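Local coordinates for protein BSU-2 beta-lactamase (Bacillus subtilis, PDB 6W5E) that probably hydrolyses the beta-lactam ring of antibiotics, as a class D serine beta-lactamase of the penicillin-binding-protein transpeptidase family, at residues A[194-197]-A[198-202]; A[90-94]-A[95-99]; A[247-250]-A[251-255]. All coordinates share one frame; numbering follows the deposited sequence. Where two conformers were deposited one is given.

Interaction 1. Residues A[194-197]-A[198-202]; sequences MKIV and KRMMI. With EDO (1,2-ethanediol), chain F.
V197 packs on M200 and M201 near the C-terminal end of helix 191-200, a surface helix with one buried flank. The backbone follows the alpha-helical pattern. K198 N gives its hydrogen to M194 O at 2.9 Å, R199 N to K195 O at 3.0 Å, and M200 N to I196 O at 2.9 Å. The next bond, M201 N to V197 O, is weak and bent, with an angle of 133° at the hydrogen. On the buried flank the M200 chain bends at chi3 (-68°) and lays CE against V197 CG2 at 3.7 Å. M201 SD comes to 4.1 Å from V197 CG1. L84 and L87 of helix 81-88 pack on V197, and M121 of helix 117-122 packs on M200 and M201.

The outer flank is charged. A bend at chi3 (-52°) turns R199 back along the helix, with one guanidinium face over I196 CA and NH2 at 3.7 Å from I196 CG1. NH2 is salt-bridged to E95. K198 is extended beyond CG. Its NZ pairs with E185, which K195 also meets, and bonds weakly to the ethanediol O1 at 2.9 Å. M201 is joined by backbone hydrogen bonding to G213 of strand 209-217. The helix thus hands over to the sheet beside the strand that carries the K-T-G sequence motif of serine beta-lactamases.

Interaction 2. Residues A[90-94]-A[95-99]; sequences KAVRD and EYDVK
D94 and Y96 meet through one short bond: Y96 N gives its hydrogen to D94 OD1 at 2.8 Å. This is an Asx turn. D94 CG stands between its own N and carbonyl carbon (chi1 58°), which swings the carboxylate forward over the following peptides. Y96 N meets OD1 from above the carboxylate plane. D94 CB also touches E95 OE1 at 3.4 Å.

R93 has its CG anti to N (chi1 -173°), and its chain bends at chi3. Two conformers were built for it. In the one described here the guanidinium takes D94 side-on, with NE to OD2 at 3.0 Å and NH2 to OD1 at 2.9 Å. NH2 and Y96 N reach OD1 from opposite faces of its plane. OD2 lies in the guanidinium plane, while NE comes to it from above the carboxylate plane. OD1 is tilted from the guanidinium plane. This grip is less certain than the backbone bonds, because it belongs to one conformer.

D94 to D97 form a type I beta turn in the loop between helix 81-88 and strand 98-99. K90, just past the helix, has positive phi and closes its last turn in a Schellman motif. The turn bond, D97 N to D94 O, is long at 3.3 Å.

D97 reaches back across the turn. Its CG is anti to N (chi1 -170°), and OD2 takes R93 N at 2.8 Å with its anti lone pair. The same oxygen rests on V92 CA at 3.4 Å. V92 is buried, against Y128 and L132 of helix 126-136. The Y96 ring has E95 CG over the centre of one face. E95 OE2 is salt-bridged to R199 of helix 191-200. Water 1 links A91 O to K99 NZ, and K99 also makes a cation-pi contact with Y128.

Interaction 3. Residues A[247-250]-A[251-255]; sequences SGTK and AKNIT
S247 caps helix 248-261 and meets A251 one turn on. As the N-cap, S247 accepts from K250 N with its OG at 3.1 Å, nearly straight at 163°. Its O takes A251 N, also at 3.1 Å. G248 follows, and its O receives K252 N at 2.8 Å. G248 N is bonded to T217 OG1 of strand 209-217, and a malonate ion, probably from the crystallisation liquor, lies nearby. This is the C-terminal helix of the serine beta-lactamase fold. It packs on the central sheet, with A251 against F227, T242 and V244.

T249 lies on the outer side. T249 O takes N253 N at 2.8 Å, and the two side chains run side by side. T249 CG2 touches N253 ND2 at 3.7 Å.

K250 O accepts I254 N at 2.9 Å. The K250 side chain leaves anti to N and then bends at chi2 (65°). The bend carries CE to 4.0 Å from I254 CD1. I254 also rests on E42, F43 and V244, while K250 touches T46. Further on, T255 OG1 joins its own N on A251 O, from the opposite face of the carbonyl plane, and it also meets T242 OG1.

Along the chain the order is interaction 2, then interaction 1, then interaction 3. Each is a local contact within one continuous run of residues, so none closes a long loop, and none nests in or crosses another. Interaction 2 shapes the loop from helix 81-88 to strand 98-99. Interaction 1 lies late in helix 191-200, where the chain passes into edge strand 202-205. The two meet through a salt bridge, R199 NH2 to E95 OE2 at 3.0 Å, and through packing of M200 and I196 on E95. Interaction 3 starts helix 248-261 on the sheet, with its centre about 20 Å from that of interaction 1. K252 of that helix bonds to Q203 of strand 202-205.

Interaction 1. Residues A[194-197]-A[198-202]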
# COMPACT_ATOMS: atom_id res chain seq x y z
N MET A 194 -1.57 -7.04 -12.85
CA MET A 194 -1.24 -5.70 -12.36
C MET A 194 -2.38 -4.72 -12.58
O MET A 194 -2.66 -3.88 -11.72
CB MET A 194 0.06 -5.22 -12.98
CG MET A 194 1.23 -6.02 -12.46
SD MET A 194 2.84 -5.47 -13.05
CE MET A 194 2.83 -6.09 -14.72
N LYS A 195 -3.07 -4.82 -13.72
CA LYS A 195 -4.24 -3.97 -13.96
C LYS A 195 -5.32 -4.20 -12.91
O LYS A 195 -5.93 -3.25 -12.42
CB LYS A 195 -4.80 -4.21 -15.37
CG LYS A 195 -3.87 -3.84 -16.50
CD LYS A 195 -3.49 -2.37 -16.46
CE LYS A 195 -2.77 -1.95 -17.74
NZ LYS A 195 -2.10 -0.62 -17.59
N ILE A 196 -5.61 -5.47 -12.59
CA ILE A 196 -6.62 -5.77 -11.57
C ILE A 196 -6.22 -5.18 -10.22
O ILE A 196 -7.04 -4.57 -9.53
CB ILE A 196 -6.86 -7.29 -11.49
CG1 ILE A 196 -7.55 -7.79 -12.76
CG2 ILE A 196 -7.69 -7.66 -10.26
CD1 ILE A 196 -7.42 -9.28 -12.99
N VAL A 197 -4.96 -5.37 -9.81
CA VAL A 197 -4.55 -4.87 -8.49
C VAL A 197 -4.62 -3.35 -8.45
O VAL A 197 -5.09 -2.76 -7.47
CB VAL A 197 -3.17 -5.42 -8.08
CG1 VAL A 197 -2.67 -4.72 -6.81
CG2 VAL A 197 -3.28 -6.92 -7.87
N LYS A 198 -4.18 -2.68 -9.52
CA LYS A 198 -4.33 -1.23 -9.59
C LYS A 198 -5.79 -0.82 -9.44
O LYS A 198 -6.11 0.10 -8.67
CB LYS A 198 -3.76 -0.69 -10.90
CG LYS A 198 -2.25 -0.62 -10.95
CD LYS A 198 -1.78 -0.05 -12.29
CE LYS A 198 -0.28 0.20 -12.31
NZ LYS A 198 0.14 0.81 -13.61
N ARG A 199 -6.70 -1.50 -10.15
CA ARG A 199 -8.11 -1.16 -10.03
C ARG A 199 -8.60 -1.33 -8.60
O ARG A 199 -9.35 -0.49 -8.09
CB ARG A 199 -8.95 -1.99 -11.00
CG ARG A 199 -8.81 -1.54 -12.45
CD ARG A 199 -10.02 -1.91 -13.29
NE ARG A 199 -10.35 -3.32 -13.18
CZ ARG A 199 -9.89 -4.26 -13.99
NH1 ARG A 199 -9.06 -3.95 -14.98
NH2 ARG A 199 -10.24 -5.53 -13.80
N MET A 200 -8.15 -2.39 -7.92
CA MET A 200 -8.58 -2.61 -6.54
C MET A 200 -8.06 -1.53 -5.61
O MET A 200 -8.64 -1.34 -4.54
CB MET A 200 -8.11 -3.98 -6.03
CG MET A 200 -8.75 -5.15 -6.76
SD MET A 200 -8.40 -6.76 -6.01
CE MET A 200 -6.67 -6.97 -6.31
N MET A 201 -6.98 -0.84 -5.97
CA MET A 201 -6.40 0.23 -5.17
C MET A 201 -7.05 1.59 -5.42
O MET A 201 -6.71 2.55 -4.72
CB MET A 201 -4.90 0.34 -5.44
CG MET A 201 -4.10 -0.86 -4.98
SD MET A 201 -2.38 -0.78 -5.55
CE MET A 201 -1.75 0.58 -4.58
N ILE A 202 -7.96 1.71 -6.39
CA ILE A 202 -8.51 3.03 -6.69
C ILE A 202 -9.27 3.56 -5.49
O ILE A 202 -10.16 2.89 -4.94
CB ILE A 202 -9.42 2.98 -7.93
CG1 ILE A 202 -8.58 2.75 -9.19
CG2 ILE A 202 -10.21 4.28 -8.06
CD1 ILE A 202 -9.40 2.48 -10.45
C1 EDO F . 0.43 4.11 -13.36
O1 EDO F . -0.87 3.50 -13.36
C2 EDO F . 0.66 4.82 -12.03
O2 EDO F . -0.39 5.76 -11.80

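Interaction 2. Residues A[90-94]-A[95-99]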
# COMPACT_ATOMS: atom_id res chain seq x y z
N LYS A 90 -2.83 -18.04 -9.14
CA LYS A 90 -4.20 -18.55 -9.25
C LYS A 90 -4.76 -19.08 -7.93
O LYS A 90 -5.64 -19.94 -7.92
CB LYS A 90 -4.34 -19.56 -10.39
CG LYS A 90 -3.82 -19.03 -11.72
CD LYS A 90 -4.13 -19.96 -12.88
N ALA A 91 -4.27 -18.57 -6.80
CA ALA A 91 -4.91 -18.86 -5.52
C ALA A 91 -6.23 -18.12 -5.38
O ALA A 91 -7.08 -18.52 -4.57
CB ALA A 91 -3.98 -18.51 -4.35
N VAL A 92 -6.42 -17.03 -6.12
CA VAL A 92 -7.69 -16.33 -6.27
C VAL A 92 -7.90 -16.06 -7.75
O VAL A 92 -6.93 -15.91 -8.50
CB VAL A 92 -7.77 -15.02 -5.45
CG1 VAL A 92 -8.01 -15.32 -3.97
CG2 VAL A 92 -6.50 -14.19 -5.63
N ARG A 93 -9.17 -15.97 -8.15
CA ARG A 93 -9.52 -15.90 -9.57
C ARG A 93 -9.42 -14.48 -10.11
O ARG A 93 -8.91 -14.27 -11.22
CB ARG A 93 -10.93 -16.46 -9.76
CG ARG A 93 -11.39 -16.62 -11.20
CD ARG A 93 -12.91 -16.67 -11.28
NE ARG A 93 -13.49 -15.53 -10.59
CZ ARG A 93 -14.27 -15.60 -9.51
NH1 ARG A 93 -14.59 -16.78 -8.99
NH2 ARG A 93 -14.71 -14.49 -8.95
N ASP A 94 -9.91 -13.50 -9.37
CA ASP A 94 -9.99 -12.10 -9.81
C ASP A 94 -10.41 -11.27 -8.60
O ASP A 94 -10.47 -11.78 -7.48
CB ASP A 94 -10.90 -11.92 -11.04
CG ASP A 94 -12.33 -12.41 -10.80
OD1 ASP A 94 -12.82 -12.37 -9.65
OD2 ASP A 94 -12.99 -12.82 -11.78
N GLU A 95 -10.71 -9.99 -8.85
CA GLU A 95 -11.07 -9.07 -7.77
C GLU A 95 -12.39 -9.43 -7.10
O GLU A 95 -12.69 -8.89 -6.03
CB GLU A 95 -11.08 -7.62 -8.28
CG GLU A 95 -12.19 -7.31 -9.30
CD GLU A 95 -11.75 -7.50 -10.76
OE1 GLU A 95 -11.21 -8.58 -11.09
OE2 GLU A 95 -11.97 -6.58 -11.58
N TYR A 96 -13.17 -10.33 -7.70
CA TYR A 96 -14.48 -10.69 -7.20
C TYR A 96 -14.52 -12.06 -6.53
O TYR A 96 -15.61 -12.58 -6.27
CB TYR A 96 -15.49 -10.67 -8.34
CG TYR A 96 -15.59 -9.37 -9.11
CD1 TYR A 96 -15.95 -8.19 -8.48
CD2 TYR A 96 -15.37 -9.35 -10.48
CE1 TYR A 96 -16.07 -7.00 -9.19
CE2 TYR A 96 -15.49 -8.17 -11.20
CZ TYR A 96 -15.85 -7.00 -10.55
OH TYR A 96 -15.99 -5.82 -11.25
N ASP A 97 -13.37 -12.68 -6.28
CA ASP A 97 -13.34 -14.02 -5.73
C ASP A 97 -13.88 -13.99 -4.30
O ASP A 97 -13.27 -13.38 -3.42
CB ASP A 97 -11.90 -14.52 -5.76
CG ASP A 97 -11.77 -15.99 -5.44
OD1 ASP A 97 -12.40 -16.44 -4.46
OD2 ASP A 97 -11.03 -16.70 -6.17
N VAL A 98 -15.02 -14.64 -4.08
CA VAL A 98 -15.75 -14.56 -2.82
C VAL A 98 -15.22 -15.59 -1.83
O VAL A 98 -15.15 -16.78 -2.13
CB VAL A 98 -17.26 -14.78 -3.03
CG1 VAL A 98 -17.97 -14.78 -1.67
CG2 VAL A 98 -17.83 -13.75 -3.99
N LYS A 99 -14.93 -15.13 -0.61
CA LYS A 99 -14.77 -16.02 0.54
C LYS A 99 -15.87 -15.69 1.54
O LYS A 99 -16.10 -14.51 1.86
CB LYS A 99 -13.39 -15.86 1.18
CG LYS A 99 -12.25 -16.29 0.27
CD LYS A 99 -10.90 -16.08 0.94
CE LYS A 99 -9.72 -16.30 -0.02
NZ LYS A 99 -9.69 -17.66 -0.61
O HOH W 1 -7.25 -18.11 -1.69
O HOH W 2 -16.42 -16.18 -6.30

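Interaction 3. Residues A[247-250]-A[251-255]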
# COMPACT_ATOMS: atom_id res chain seq x y z
N SER A 247 -2.42 6.67 13.03
CA SER A 247 -3.22 5.71 12.29
C SER A 247 -3.01 5.83 10.78
O SER A 247 -2.48 6.83 10.27
CB SER A 247 -4.70 5.92 12.58
OG SER A 247 -5.11 7.17 12.05
N GLY A 248 -3.44 4.80 10.06
CA GLY A 248 -3.44 4.87 8.61
C GLY A 248 -4.35 5.95 8.07
O GLY A 248 -4.08 6.54 7.02
N THR A 249 -5.44 6.25 8.79
CA THR A 249 -6.30 7.37 8.41
C THR A 249 -5.54 8.68 8.47
O THR A 249 -5.65 9.51 7.56
CB THR A 249 -7.52 7.41 9.33
OG1 THR A 249 -8.32 6.25 9.10
CG2 THR A 249 -8.35 8.66 9.07
N LYS A 250 -4.74 8.87 9.52
CA LYS A 250 -3.90 10.06 9.60
C LYS A 250 -2.92 10.12 8.43
O LYS A 250 -2.75 11.17 7.81
CB LYS A 250 -3.15 10.09 10.94
CG LYS A 250 -2.22 11.30 11.10
CD LYS A 250 -2.98 12.62 11.13
CE LYS A 250 -2.10 13.74 11.67
NZ LYS A 250 -2.82 15.03 11.76
N ALA A 251 -2.27 8.99 8.12
CA ALA A 251 -1.35 8.96 6.99
C ALA A 251 -2.07 9.33 5.69
O ALA A 251 -1.53 10.08 4.87
CB ALA A 251 -0.72 7.57 6.88
N LYS A 252 -3.28 8.81 5.50
CA LYS A 252 -4.02 9.11 4.28
C LYS A 252 -4.42 10.58 4.23
O LYS A 252 -4.30 11.23 3.19
CB LYS A 252 -5.25 8.22 4.17
CG LYS A 252 -6.06 8.42 2.89
CD LYS A 252 -7.28 7.52 2.86
CE LYS A 252 -8.07 7.75 1.59
NZ LYS A 252 -9.30 6.90 1.51
N ASN A 253 -4.90 11.12 5.35
CA ASN A 253 -5.31 12.52 5.37
C ASN A 253 -4.13 13.44 5.09
O ASN A 253 -4.27 14.46 4.39
CB ASN A 253 -5.97 12.87 6.71
CG ASN A 253 -7.32 12.22 6.87
OD1 ASN A 253 -7.91 11.74 5.91
ND2 ASN A 253 -7.82 12.20 8.11
N ILE A 254 -2.95 13.11 5.63
CA ILE A 254 -1.75 13.90 5.34
C ILE A 254 -1.44 13.84 3.85
O ILE A 254 -1.16 14.87 3.22
CB ILE A 254 -0.56 13.39 6.19
CG1 ILE A 254 -0.69 13.86 7.64
CG2 ILE A 254 0.76 13.84 5.57
CD1 ILE A 254 0.31 13.21 8.56
N THR A 255 -1.48 12.64 3.28
CA THR A 255 -1.15 12.48 1.87
C THR A 255 -2.11 13.28 1.00
O THR A 255 -1.68 14.01 0.09
CB THR A 255 -1.24 11.00 1.48
OG1 THR A 255 -0.40 10.22 2.34
CG2 THR A 255 -0.80 10.81 0.04